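Local coordinates for thioesterase domain-containing protein (Pseudomonas aeruginosa, PDB 3F1T) that is of unknown function but is a hotdog-fold protein that probably hydrolyses acyl-CoA thioesters, perhaps 1,4-dihydroxy-2-naphthoyl-CoA, at residues R18-V22 / L23-V27; G52-H55 / G56-T60; C73-P76 / D77-C81; Y107-P111 / N112-T116. All blocks are in the same frame, centred on the assembly; numbering follows the deposited sequence.

All four contacts are local and lie at connections of one hotdog subunit. Interaction 1 leads into strand 26-31 and interaction 2 caps the N-terminus of helix 56-70, a helix start that in related thioesterases contributes to the active site; their centres are about 13 Å apart, and both touch the second subunit. Interaction 3 forms the loop beyond the far end of that helix, about 28 Å from interaction 2 between centres. Interaction 4 is the tip of the hairpin 100-109/113-121, its centre about 11 Å from that of interaction 3, and the two pack together: Leu75 CD2 meets Ile114 CD1 at 3.7 Å. A magnesium ion lies about 3 Å from the side chain of Thr110.

Interaction 1 (R18-V22 / L23-V27); sequences RHCQV and LGLTV
Cys20 O is held by two donors: Leu23 N at 2.9 Å, and a water that donates to it at 2.6 Å. That water in turn accepts from Leu25 N at 3.0 Å, so a single bridge ties the start of the turn to Leu25, just before the strand. The Leu23 N-H comes from above the carbonyl plane, 53° out of it, in keeping with the tight winding of a 3-10 segment. One residue on, Gly24 N donates to Gln21 O at 3.2 Å with the same three-residue spacing; Gly24 then takes a positive phi of 69°, and the chain swings out of the turn.

In hotdog terms, this is the connection between helix 4-15 and strand 26-31, the outermost strand within the chain on its side of the sheet. Apolar side chains line its inner surface. Leu23 has an unstaggered chi1 of -106° and brings CD2 to 4.3 Å from Cys20 CB, while Cys20 SG lies 4.4 Å from Leu25 CD2. Both Cys20 and Leu23 also touch Thr61 of helix 56-70. Across the subunit boundary, His19 NE2 is hydrogen-bonded to His55 ND1 of the second subunit.

Interaction 2 (G52-H55 / G56-T60); sequences GVVH and GGAIT
Residues 53-55 are extended up to His55, which occupies the N-cap position, and the helix starts at Gly56. His55 O faces into the first turn, where two weak bonds meet it: Ala58 N at 3.0 Å, with a bent N-H...O angle of 129°, and the straighter but longer Ile59 N at 3.5 Å. Regular helical bonding is then under way, Thr60 N donating to Gly56 O at 3.1 Å.

The imidazole folds back over this first turn. A chi1 of 177° swings the His55 ring away from its backbone N and beside the carbonyl carbon, where it spreads across the Gly56-Gly57 backbone, and Gly57 N sits beneath the centre of one face, 3.3 Å from the ring plane. The two glycines present bare main chain to that face. The His-Gly-Gly sequence at the start of the long central helix is a recurrent feature of PaaI-like hotdog thioesterases, in which backbone N-H groups here are thought to polarise the thioester carbonyl; a similar role is possible here by analogy with those relatives.

On another side of the turn, Val54 CG1 meets Ile59 CD1 at 3.8 Å, the two side chains crossing at about a right angle, and lies 4.3 Å from Ala58 CB. Val54 also packs on Tyr41, Ile59 on Tyr90 of strand 83-90, and His55 on Leu17 of the second subunit.

Interaction 3 (C73-P76 / D77-C81); sequences CVLP and DFEIC
Leu75 and Glu79 meet with their side chains at roughly a right angle, and one methyl does most of the touching. Leu75 is fully staggered (chi1 -64°, chi2 -178°), which carries CD1 across the inside of the loop to 3.5 Å from Glu79 CG. The same methyl reaches Cys81 SG at 3.7 Å, and so bridges two alternate residues on the returning chain. On Glu79, CG makes the closest approach: it is tucked between the backbone N and the carbonyl carbon, the crowded position (chi1 59°), and the chain runs extended beyond it, with the carboxylate carbon CD 3.7 Å from Leu75 CD1. Nearer the bend, Leu75 CB lies 3.6 Å from Asp77 O.

Pro76 and Asp77 form the exposed apex, their side chains at a slant to one another; the approach is loose, with Asp77 OD2 4.0 Å from Pro76 CG. The loop is also held from outside: Arg9 of helix 4-15 donates to both Leu75 O and Pro76 O through different nitrogens of its guanidinium group. Arg138 packs on Leu75 and Glu79 alike. The arrangement is an irregular connection with Leu75 packed on its inner side, by which the chain of this hotdog fold leaves the central helix 56-70 and returns to strand 83-90, one of the two outermost strands of the sheet within this chain.

Interaction 4 (Y107-P111 / N112-T116); sequences YRVTP and NVIFT
Asn112 lies against Pro111 at the turn, its CG 3.5 Å from Pro111 O; Pro111 and Asn112 pack on Asn112 and Pro111, respectively, of the third subunit. Val113 follows, its carbonyl oxygen gripped twice by Thr110, through N at 2.8 Å and through OG1 at 3.2 Å. A chi1 of 75° puts that hydroxyl between the backbone N and the carbonyl carbon of Thr110, facing Val113, and a bound magnesium ion lies near the same side chain. Ile114 then pairs with Val109 at a non-hydrogen-bonded site, the two CG1 atoms 4.3 Å apart.

These strands form an antiparallel hairpin of the hotdog sheet, interrupted by a classic beta bulge, in which Tyr107 and Arg108 on one strand both face Phe115 on the other. Phe115 N donates almost straight to Arg108 O at 2.8 Å, whereas Phe115 O receives both Tyr107 N at 2.9 Å and, weakly, Arg108 N. The Phe115 side chain answers both residues of the bulge. Arg108 runs alongside it and sets NH1 3.5 Å above the centre of the ring, a cation-pi contact with the guanidinium plane turned 77° from the ring; Arg108 NH2 bonds Tyr90 O of the fourth subunit. Phe115 CB makes a CH-pi contact over the Tyr107 ring, 3.6 Å from CZ. Thr116 OG1 is hydrogen-bonded to Ser70 OG.

Interaction 1 (R18-V22 / L23-V27)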
ATOM      1  N   ARG B  18       2.591  -7.956  24.822  1.00 37.56           N
ATOM      2  CA  ARG B  18       2.516  -9.263  25.475  1.00 42.24           C
ATOM      3  C   ARG B  18       1.880 -10.287  24.546  1.00 43.30           C
ATOM      4  O   ARG B  18       2.251 -11.464  24.551  1.00 45.86           O
ATOM      5  CB  ARG B  18       1.738  -9.172  26.793  1.00 41.65           C
ATOM      6  N   HIS B  19       0.994  -9.812  23.678  1.00 46.33           N
ATOM      7  CA  HIS B  19       0.170 -10.707  22.865  1.00 48.19           C
ATOM      8  C   HIS B  19       1.000 -11.433  21.806  1.00 47.41           C
ATOM      9  O   HIS B  19       0.598 -12.478  21.281  1.00 50.61           O
ATOM     10  CB  HIS B  19      -0.997  -9.942  22.226  1.00 48.33           C
ATOM     11  CG  HIS B  19      -0.582  -8.982  21.153  1.00 46.60           C
ATOM     12  ND1 HIS B  19      -0.324  -9.382  19.857  1.00 51.21           N
ATOM     13  CD2 HIS B  19      -0.526  -7.629  21.143  1.00 47.51           C
ATOM     14  CE1 HIS B  19      -0.032  -8.324  19.118  1.00 47.04           C
ATOM     15  NE2 HIS B  19      -0.152  -7.247  19.874  1.00 45.08           N
ATOM     16  N   CYS B  20       2.210 -10.942  21.587  1.00 46.36           N
ATOM     17  CA  CYS B  20       3.091 -11.531  20.596  1.00 45.33           C
ATOM     18  C   CYS B  20       4.370 -12.068  21.230  1.00 43.59           C
ATOM     19  O   CYS B  20       5.281 -12.490  20.525  1.00 44.86           O
ATOM     20  CB  CYS B  20       3.422 -10.504  19.516  1.00 45.84           C
ATOM     21  SG  CYS B  20       4.679  -9.295  19.982  1.00 51.96           S
ATOM     22  N   GLN B  21       4.437 -12.046  22.563  1.00 42.47           N
ATOM     23  CA  GLN B  21       5.625 -12.517  23.285  1.00 39.30           C
ATOM     24  C   GLN B  21       5.817 -14.007  23.044  1.00 34.95           C
ATOM     25  O   GLN B  21       6.919 -14.534  23.188  1.00 32.97           O
ATOM     26  CB  GLN B  21       5.489 -12.245  24.784  1.00 40.09           C
ATOM     27  CG  GLN B  21       5.624 -10.775  25.156  1.00 45.86           C
ATOM     28  CD  GLN B  21       7.049 -10.381  25.504  1.00 48.91           C
ATOM     29  OE1 GLN B  21       7.556 -10.728  26.573  1.00 57.78           O
ATOM     30  NE2 GLN B  21       7.688  -9.623  24.615  1.00 53.56           N
ATOM     31  N   VAL B  22       4.768 -14.627  22.516  1.00 31.90           N
ATOM     32  CA  VAL B  22       4.735 -16.051  22.218  1.00 29.80           C
ATOM     33  C   VAL B  22       5.593 -16.389  21.004  1.00 27.81           C
ATOM     34  O   VAL B  22       6.100 -17.507  20.885  1.00 28.63           O
ATOM     35  CB  VAL B  22       3.283 -16.495  21.991  1.00 30.51           C
ATOM     36  CG1 VAL B  22       2.339 -15.397  22.517  1.00 32.20           C
ATOM     37  CG2 VAL B  22       3.013 -16.765  20.520  1.00 27.45           C
ATOM     38  N   LEU B  23       5.908 -15.354  20.229  1.00 27.57           N
ATOM     39  CA  LEU B  23       6.733 -15.444  19.018  1.00 24.52           C
ATOM     40  C   LEU B  23       8.231 -15.421  19.337  1.00 24.60           C
ATOM     41  O   LEU B  23       9.057 -15.710  18.475  1.00 25.31           O
ATOM     42  CB  LEU B  23       6.397 -14.277  18.083  1.00 23.06           C
ATOM     43  CG  LEU B  23       5.584 -14.459  16.792  1.00 24.80           C
ATOM     44  CD1 LEU B  23       4.622 -15.630  16.822  1.00 19.46           C
ATOM     45  CD2 LEU B  23       4.847 -13.175  16.419  1.00 23.43           C
ATOM     46  N   GLY B  24       8.589 -15.088  20.575  1.00 22.30           N
ATOM     47  CA  GLY B  24       9.997 -15.072  20.971  1.00 18.99           C
ATOM     48  C   GLY B  24      10.786 -13.962  20.295  1.00 21.49           C
ATOM     49  O   GLY B  24      12.000 -14.071  20.129  1.00 20.01           O
ATOM     50  N   LEU B  25      10.105 -12.879  19.918  1.00 18.66           N
ATOM     51  CA  LEU B  25      10.749 -11.791  19.186  1.00 19.37           C
ATOM     52  C   LEU B  25      11.816 -11.166  20.101  1.00 21.28           C
ATOM     53  O   LEU B  25      11.640 -11.159  21.320  1.00 20.32           O
ATOM     54  CB  LEU B  25       9.694 -10.749  18.805  1.00 18.77           C
ATOM     55  CG  LEU B  25       9.263 -10.656  17.345  1.00 21.51           C
ATOM     56  CD1 LEU B  25       9.175 -12.003  16.663  1.00 22.49           C
ATOM     57  CD2 LEU B  25       7.986  -9.857  17.175  1.00 19.38           C
ATOM     58  N   THR B  26      13.001 -10.888  19.551  1.00 20.02           N
ATOM     59  CA  THR B  26      14.059 -10.197  20.306  1.00 21.37           C
ATOM     60  C   THR B  26      14.606  -8.994  19.541  1.00 21.53           C
ATOM     61  O   THR B  26      14.548  -8.964  18.309  1.00 20.39           O
ATOM     62  CB  THR B  26      15.258 -11.124  20.645  1.00 18.60           C
ATOM     63  OG1 THR B  26      15.790 -11.672  19.442  1.00 20.08           O
ATOM     64  CG2 THR B  26      14.840 -12.252  21.581  1.00 21.79           C
ATOM     65  N   VAL B  27      15.139  -8.016  20.277  1.00 20.18           N
ATOM     66  CA  VAL B  27      15.863  -6.901  19.677  1.00 19.05           C
ATOM     67  C   VAL B  27      17.337  -7.235  19.601  1.00 19.99           C
ATOM     68  O   VAL B  27      18.003  -7.352  20.628  1.00 20.72           O
ATOM     69  CB  VAL B  27      15.734  -5.594  20.510  1.00 19.65           C
ATOM     70  CG1 VAL B  27      16.335  -4.417  19.745  1.00 16.82           C
ATOM     71  CG2 VAL B  27      14.298  -5.311  20.850  1.00 19.09           C
TER
HETATM   72  O   HOH W   1       7.620 -11.558  20.974  1.00 30.31           O

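Interaction 2 (G52-H55 / G56-T60)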
ATOM      1  N   GLY B  52       9.760 -26.706   9.093  1.00 50.96           N
ATOM      2  CA  GLY B  52      10.480 -25.448   9.312  1.00 48.38           C
ATOM      3  C   GLY B  52       9.937 -24.230   8.577  1.00 46.71           C
ATOM      4  O   GLY B  52      10.636 -23.224   8.435  1.00 47.14           O
ATOM      5  N   VAL B  53       8.689 -24.307   8.120  1.00 45.32           N
ATOM      6  CA  VAL B  53       8.082 -23.210   7.365  1.00 42.71           C
ATOM      7  C   VAL B  53       7.476 -22.144   8.281  1.00 41.74           C
ATOM      8  O   VAL B  53       6.646 -22.438   9.145  1.00 41.81           O
ATOM      9  CB  VAL B  53       7.014 -23.712   6.361  1.00 43.59           C
ATOM     10  CG1 VAL B  53       6.355 -22.537   5.649  1.00 39.74           C
ATOM     11  CG2 VAL B  53       7.642 -24.664   5.347  1.00 42.71           C
ATOM     12  N   VAL B  54       7.909 -20.902   8.084  1.00 39.56           N
ATOM     13  CA  VAL B  54       7.420 -19.771   8.866  1.00 36.60           C
ATOM     14  C   VAL B  54       6.123 -19.195   8.295  1.00 36.52           C
ATOM     15  O   VAL B  54       6.025 -18.903   7.099  1.00 36.84           O
ATOM     16  CB  VAL B  54       8.482 -18.655   8.956  1.00 34.95           C
ATOM     17  CG1 VAL B  54       7.868 -17.374   9.495  1.00 32.69           C
ATOM     18  CG2 VAL B  54       9.647 -19.113   9.818  1.00 34.26           C
ATOM     19  N   HIS B  55       5.150 -18.989   9.179  1.00 33.93           N
ATOM     20  CA  HIS B  55       3.887 -18.376   8.822  1.00 31.02           C
ATOM     21  C   HIS B  55       4.062 -16.897   8.437  1.00 33.12           C
ATOM     22  O   HIS B  55       4.650 -16.104   9.193  1.00 32.59           O
ATOM     23  CB  HIS B  55       2.910 -18.518   9.992  1.00 31.35           C
ATOM     24  CG  HIS B  55       1.587 -17.864   9.757  1.00 28.84           C
ATOM     25  ND1 HIS B  55       0.864 -18.044   8.597  1.00 31.11           N
ATOM     26  CD2 HIS B  55       0.831 -17.069  10.555  1.00 25.53           C
ATOM     27  CE1 HIS B  55      -0.242 -17.318   8.655  1.00 27.27           C
ATOM     28  NE2 HIS B  55      -0.287 -16.720   9.834  1.00 26.11           N
ATOM     29  N   GLY B  56       3.439 -16.508   7.323  1.00 30.68           N
ATOM     30  CA  GLY B  56       3.478 -15.129   6.850  1.00 27.53           C
ATOM     31  C   GLY B  56       3.008 -14.132   7.886  1.00 27.27           C
ATOM     32  O   GLY B  56       3.540 -13.034   7.975  1.00 27.98           O
ATOM     33  N   GLY B  57       1.981 -14.487   8.651  1.00 26.46           N
ATOM     34  CA  GLY B  57       1.446 -13.576   9.669  1.00 23.18           C
ATOM     35  C   GLY B  57       2.402 -13.299  10.815  1.00 22.21           C
ATOM     36  O   GLY B  57       2.312 -12.265  11.470  1.00 22.22           O
ATOM     37  N   ALA B  58       3.304 -14.243  11.074  1.00 21.16           N
ATOM     38  CA  ALA B  58       4.407 -14.035  12.015  1.00 21.32           C
ATOM     39  C   ALA B  58       5.329 -12.916  11.550  1.00 22.14           C
ATOM     40  O   ALA B  58       5.748 -12.069  12.347  1.00 21.89           O
ATOM     41  CB  ALA B  58       5.205 -15.346  12.218  1.00 18.64           C
ATOM     42  N   ILE B  59       5.689 -12.953  10.268  1.00 23.60           N
ATOM     43  CA  ILE B  59       6.560 -11.945   9.676  1.00 22.90           C
ATOM     44  C   ILE B  59       5.917 -10.572   9.602  1.00 23.52           C
ATOM     45  O   ILE B  59       6.585  -9.577   9.847  1.00 23.76           O
ATOM     46  CB  ILE B  59       7.057 -12.352   8.283  1.00 26.56           C
ATOM     47  CG1 ILE B  59       8.038 -13.519   8.396  1.00 19.89           C
ATOM     48  CG2 ILE B  59       7.715 -11.167   7.589  1.00 21.09           C
ATOM     49  CD1 ILE B  59       8.029 -14.408   7.186  1.00 32.91           C
ATOM     50  N   THR B  60       4.599 -10.523   9.432  1.00 23.65           N
ATOM     51  CA  THR B  60       3.869  -9.266   9.581  1.00 24.33           C
ATOM     52  C   THR B  60       4.077  -8.672  10.960  1.00 23.40           C
ATOM     53  O   THR B  60       4.259  -7.463  11.107  1.00 26.00           O
ATOM     54  CB  THR B  60       2.344  -9.459   9.388  1.00 26.29           C
ATOM     55  OG1 THR B  60       2.078  -9.767   8.020  1.00 22.78           O
ATOM     56  CG2 THR B  60       1.585  -8.183   9.774  1.00 25.02           C
TER

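Interaction 3 (C73-P76 / D77-C81)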
ATOM      1  N   CYS B  73      14.303   5.410  17.715  1.00 23.45           N
ATOM      2  CA  CYS B  73      15.563   5.885  17.182  1.00 26.01           C
ATOM      3  C   CYS B  73      15.519   7.377  16.980  1.00 27.22           C
ATOM      4  O   CYS B  73      16.548   7.988  16.734  1.00 27.66           O
ATOM      5  CB  CYS B  73      15.894   5.206  15.859  1.00 25.67           C
ATOM      6  SG  CYS B  73      16.097   3.419  16.008  1.00 32.76           S
ATOM      7  N   VAL B  74      14.314   7.942  16.924  1.00 27.59           N
ATOM      8  CA  VAL B  74      14.181   9.366  16.642  1.00 26.78           C
ATOM      9  C   VAL B  74      13.503  10.172  17.734  1.00 25.54           C
ATOM     10  O   VAL B  74      13.452  11.391  17.652  1.00 27.48           O
ATOM     11  CB  VAL B  74      13.473   9.641  15.305  1.00 25.08           C
ATOM     12  CG1 VAL B  74      14.323   9.148  14.145  1.00 25.40           C
ATOM     13  CG2 VAL B  74      12.074   9.019  15.289  1.00 28.38           C
ATOM     14  N   LEU B  75      12.845   9.497  18.662  1.00 25.73           N
ATOM     15  CA  LEU B  75      12.122  10.197  19.705  1.00 24.30           C
ATOM     16  C   LEU B  75      13.007  10.392  20.915  1.00 25.41           C
ATOM     17  O   LEU B  75      13.771   9.497  21.281  1.00 22.79           O
ATOM     18  CB  LEU B  75      10.854   9.441  20.081  1.00 23.95           C
ATOM     19  CG  LEU B  75       9.844   9.357  18.940  1.00 24.22           C
ATOM     20  CD1 LEU B  75       8.584   8.648  19.386  1.00 19.10           C
ATOM     21  CD2 LEU B  75       9.523  10.765  18.434  1.00 26.15           C
ATOM     22  N   PRO B  76      12.982  11.608  21.483  1.00 26.18           N
ATOM     23  CA  PRO B  76      13.732  11.897  22.699  1.00 26.75           C
ATOM     24  C   PRO B  76      13.185  11.152  23.915  1.00 27.56           C
ATOM     25  O   PRO B  76      13.955  10.614  24.710  1.00 30.24           O
ATOM     26  CB  PRO B  76      13.581  13.419  22.861  1.00 28.52           C
ATOM     27  CG  PRO B  76      12.379  13.792  22.040  1.00 28.08           C
ATOM     28  CD  PRO B  76      12.362  12.812  20.901  1.00 27.17           C
ATOM     29  N   ASP B  77      11.870  11.006  23.993  1.00 26.95           N
ATOM     30  CA  ASP B  77      11.269  10.311  25.121  1.00 27.76           C
ATOM     31  C   ASP B  77      10.675   8.976  24.714  1.00 25.84           C
ATOM     32  O   ASP B  77      10.282   8.788  23.572  1.00 26.45           O
ATOM     33  CB  ASP B  77      10.204  11.186  25.768  1.00 28.09           C
ATOM     34  CG  ASP B  77      10.717  12.564  26.075  1.00 34.24           C
ATOM     35  OD1 ASP B  77      11.686  12.667  26.865  1.00 42.92           O
ATOM     36  OD2 ASP B  77      10.271  13.522  25.401  1.00 40.95           O
ATOM     37  N   PHE B  78      10.665   8.030  25.646  1.00 26.20           N
ATOM     38  CA  PHE B  78       9.978   6.767  25.440  1.00 22.23           C
ATOM     39  C   PHE B  78       8.494   7.023  25.226  1.00 24.76           C
ATOM     40  O   PHE B  78       7.834   7.673  26.044  1.00 22.92           O
ATOM     41  CB  PHE B  78      10.201   5.828  26.631  1.00 22.18           C
ATOM     42  CG  PHE B  78       9.494   4.500  26.503  1.00 23.33           C
ATOM     43  CD1 PHE B  78       9.376   3.877  25.272  1.00 28.57           C
ATOM     44  CD2 PHE B  78       8.960   3.873  27.610  1.00 24.73           C
ATOM     45  CE1 PHE B  78       8.659   2.685  25.144  1.00 24.95           C
ATOM     46  CE2 PHE B  78       8.355   2.623  27.505  1.00 24.03           C
ATOM     47  CZ  PHE B  78       8.205   2.031  26.272  1.00 22.53           C
ATOM     48  N   GLU B  79       7.978   6.531  24.103  1.00 24.56           N
ATOM     49  CA  GLU B  79       6.542   6.447  23.920  1.00 24.98           C
ATOM     50  C   GLU B  79       6.170   5.362  22.916  1.00 26.34           C
ATOM     51  O   GLU B  79       7.003   4.917  22.116  1.00 25.08           O
ATOM     52  CB  GLU B  79       5.977   7.802  23.494  1.00 28.28           C
ATOM     53  CG  GLU B  79       6.560   8.343  22.209  1.00 27.44           C
ATOM     54  CD  GLU B  79       5.904   9.633  21.762  1.00 27.61           C
ATOM     55  OE1 GLU B  79       4.762   9.577  21.256  1.00 27.71           O
ATOM     56  OE2 GLU B  79       6.550  10.696  21.872  1.00 28.32           O
ATOM     57  N   ILE B  80       4.943   4.871  23.027  1.00 24.27           N
ATOM     58  CA  ILE B  80       4.438   3.857  22.107  1.00 22.90           C
ATOM     59  C   ILE B  80       3.547   4.516  21.060  1.00 24.02           C
ATOM     60  O   ILE B  80       2.616   5.247  21.410  1.00 23.44           O
ATOM     61  CB  ILE B  80       3.655   2.777  22.863  1.00 20.42           C
ATOM     62  CG1 ILE B  80       4.609   1.980  23.763  1.00 21.73           C
ATOM     63  CG2 ILE B  80       2.870   1.895  21.899  1.00 21.77           C
ATOM     64  CD1 ILE B  80       3.930   1.283  24.923  1.00 25.74           C
ATOM     65  N   CYS B  81       3.921   4.357  19.789  1.00 25.53           N
ATOM     66  CA  CYS B  81       3.314   5.099  18.672  1.00 24.71           C
ATOM     67  C   CYS B  81       2.408   4.180  17.849  1.00 25.62           C
ATOM     68  O   CYS B  81       2.888   3.241  17.210  1.00 26.32           O
ATOM     69  CB  CYS B  81       4.402   5.682  17.757  1.00 22.29           C
ATOM     70  SG  CYS B  81       5.412   7.002  18.457  1.00 25.69           S
TER

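Interaction 4 (Y107-P111 / N112-T116)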
ATOM      1  N   TYR B 107      12.584   7.467   8.253  1.00 21.43           N
ATOM      2  CA  TYR B 107      13.097   8.290   7.160  1.00 21.39           C
ATOM      3  C   TYR B 107      12.423   9.667   7.090  1.00 24.06           C
ATOM      4  O   TYR B 107      12.954  10.597   6.468  1.00 22.83           O
ATOM      5  CB  TYR B 107      12.995   7.551   5.821  1.00 20.47           C
ATOM      6  CG  TYR B 107      11.581   7.313   5.345  1.00 14.68           C
ATOM      7  CD1 TYR B 107      10.914   8.262   4.573  1.00 20.43           C
ATOM      8  CD2 TYR B 107      10.923   6.124   5.625  1.00 23.11           C
ATOM      9  CE1 TYR B 107       9.608   8.078   4.190  1.00 16.41           C
ATOM     10  CE2 TYR B 107       9.631   5.894   5.164  1.00 19.29           C
ATOM     11  CZ  TYR B 107       9.014   6.845   4.385  1.00 17.62           C
ATOM     12  OH  TYR B 107       7.729   6.636   3.941  1.00 19.66           O
ATOM     13  N   ARG B 108      11.316   9.827   7.818  1.00 23.43           N
ATOM     14  CA  ARG B 108      10.713  11.145   7.993  1.00 22.80           C
ATOM     15  C   ARG B 108       9.969  11.269   9.312  1.00 23.40           C
ATOM     16  O   ARG B 108       9.245  10.349   9.727  1.00 22.07           O
ATOM     17  CB  ARG B 108       9.762  11.488   6.842  1.00 21.81           C
ATOM     18  CG  ARG B 108       9.365  12.966   6.836  1.00 20.91           C
ATOM     19  CD  ARG B 108       8.214  13.241   5.903  1.00 26.57           C
ATOM     20  NE  ARG B 108       8.566  12.933   4.519  1.00 31.78           N
ATOM     21  CZ  ARG B 108       8.090  11.892   3.852  1.00 26.36           C
ATOM     22  NH1 ARG B 108       7.176  11.113   4.420  1.00 26.63           N
ATOM     23  NH2 ARG B 108       8.448  11.693   2.591  1.00 26.14           N
ATOM     24  N   VAL B 109      10.160  12.415   9.959  1.00 24.29           N
ATOM     25  CA  VAL B 109       9.510  12.743  11.224  1.00 22.58           C
ATOM     26  C   VAL B 109       8.827  14.092  11.093  1.00 22.03           C
ATOM     27  O   VAL B 109       9.469  15.082  10.782  1.00 19.10           O
ATOM     28  CB  VAL B 109      10.530  12.832  12.373  1.00 23.61           C
ATOM     29  CG1 VAL B 109       9.827  13.148  13.687  1.00 22.65           C
ATOM     30  CG2 VAL B 109      11.313  11.518  12.487  1.00 26.37           C
ATOM     31  N   THR B 110       7.505  14.105  11.237  1.00 22.00           N
ATOM     32  CA  THR B 110       6.766  15.349  11.409  1.00 22.43           C
ATOM     33  C   THR B 110       6.341  15.496  12.876  1.00 23.09           C
ATOM     34  O   THR B 110       6.640  14.630  13.691  1.00 23.37           O
ATOM     35  CB  THR B 110       5.542  15.404  10.467  1.00 21.87           C
ATOM     36  OG1 THR B 110       4.508  14.539  10.957  1.00 28.20           O
ATOM     37  CG2 THR B 110       5.922  14.951   9.058  1.00 21.11           C
ATOM     38  N   PRO B 111       5.741  16.643  13.238  1.00 23.01           N
ATOM     39  CA  PRO B 111       5.346  16.836  14.622  1.00 23.99           C
ATOM     40  C   PRO B 111       4.480  15.719  15.220  1.00 24.62           C
ATOM     41  O   PRO B 111       4.634  15.400  16.403  1.00 22.46           O
ATOM     42  CB  PRO B 111       4.597  18.163  14.577  1.00 24.96           C
ATOM     43  CG  PRO B 111       5.303  18.917  13.515  1.00 24.75           C
ATOM     44  CD  PRO B 111       5.660  17.899  12.470  1.00 20.51           C
ATOM     45  N   ASN B 112       3.629  15.089  14.410  1.00 24.78           N
ATOM     46  CA  ASN B 112       2.746  14.033  14.925  1.00 24.75           C
ATOM     47  C   ASN B 112       2.803  12.684  14.207  1.00 23.99           C
ATOM     48  O   ASN B 112       2.130  11.734  14.605  1.00 23.77           O
ATOM     49  CB  ASN B 112       1.304  14.528  15.034  1.00 24.42           C
ATOM     50  CG  ASN B 112       1.130  15.572  16.127  1.00 33.04           C
ATOM     51  OD1 ASN B 112       1.230  15.259  17.316  1.00 44.77           O
ATOM     52  ND2 ASN B 112       1.014  16.834  15.734  1.00 35.39           N
ATOM     53  N   VAL B 113       3.654  12.569  13.193  1.00 23.17           N
ATOM     54  CA  VAL B 113       3.730  11.337  12.419  1.00 18.21           C
ATOM     55  C   VAL B 113       5.186  10.969  12.167  1.00 19.34           C
ATOM     56  O   VAL B 113       6.028  11.845  11.951  1.00 21.45           O
ATOM     57  CB  VAL B 113       3.007  11.481  11.064  1.00 17.54           C
ATOM     58  CG1 VAL B 113       2.914  10.129  10.369  1.00 19.64           C
ATOM     59  CG2 VAL B 113       1.632  12.100  11.241  1.00 14.68           C
ATOM     60  N   ILE B 114       5.499   9.685  12.311  1.00 19.85           N
ATOM     61  CA  ILE B 114       6.810   9.151  11.921  1.00 18.78           C
ATOM     62  C   ILE B 114       6.646   8.110  10.838  1.00 17.80           C
ATOM     63  O   ILE B 114       5.685   7.349  10.853  1.00 15.77           O
ATOM     64  CB  ILE B 114       7.531   8.493  13.103  1.00 20.64           C
ATOM     65  CG1 ILE B 114       7.659   9.506  14.247  1.00 21.91           C
ATOM     66  CG2 ILE B 114       8.897   7.965  12.667  1.00 17.42           C
ATOM     67  CD1 ILE B 114       8.363   8.976  15.465  1.00 24.04           C
ATOM     68  N   PHE B 115       7.447   8.263   9.790  1.00 18.63           N
ATOM     69  CA  PHE B 115       7.420   7.384   8.628  1.00 17.09           C
ATOM     70  C   PHE B 115       8.687   6.536   8.617  1.00 19.88           C
ATOM     71  O   PHE B 115       9.794   7.040   8.812  1.00 15.81           O
ATOM     72  CB  PHE B 115       7.380   8.209   7.335  1.00 17.48           C
ATOM     73  CG  PHE B 115       6.120   9.028   7.168  1.00 17.29           C
ATOM     74  CD1 PHE B 115       6.000  10.277   7.763  1.00 17.97           C
ATOM     75  CD2 PHE B 115       5.054   8.543   6.420  1.00 20.33           C
ATOM     76  CE1 PHE B 115       4.855  11.036   7.597  1.00 15.32           C
ATOM     77  CE2 PHE B 115       3.905   9.305   6.242  1.00 19.54           C
ATOM     78  CZ  PHE B 115       3.816  10.558   6.834  1.00 17.79           C
ATOM     79  N   THR B 116       8.526   5.251   8.333  1.00 17.19           N
ATOM     80  CA  THR B 116       9.618   4.338   8.525  1.00 19.36           C
ATOM     81  C   THR B 116       9.610   3.257   7.446  1.00 18.54           C
ATOM     82  O   THR B 116       8.571   2.934   6.894  1.00 13.59           O
ATOM     83  CB  THR B 116       9.602   3.729   9.941  1.00 18.83           C
ATOM     84  OG1 THR B 116      10.860   3.086  10.194  1.00 29.66           O
ATOM     85  CG2 THR B 116       8.494   2.736  10.092  1.00 19.11           C
TER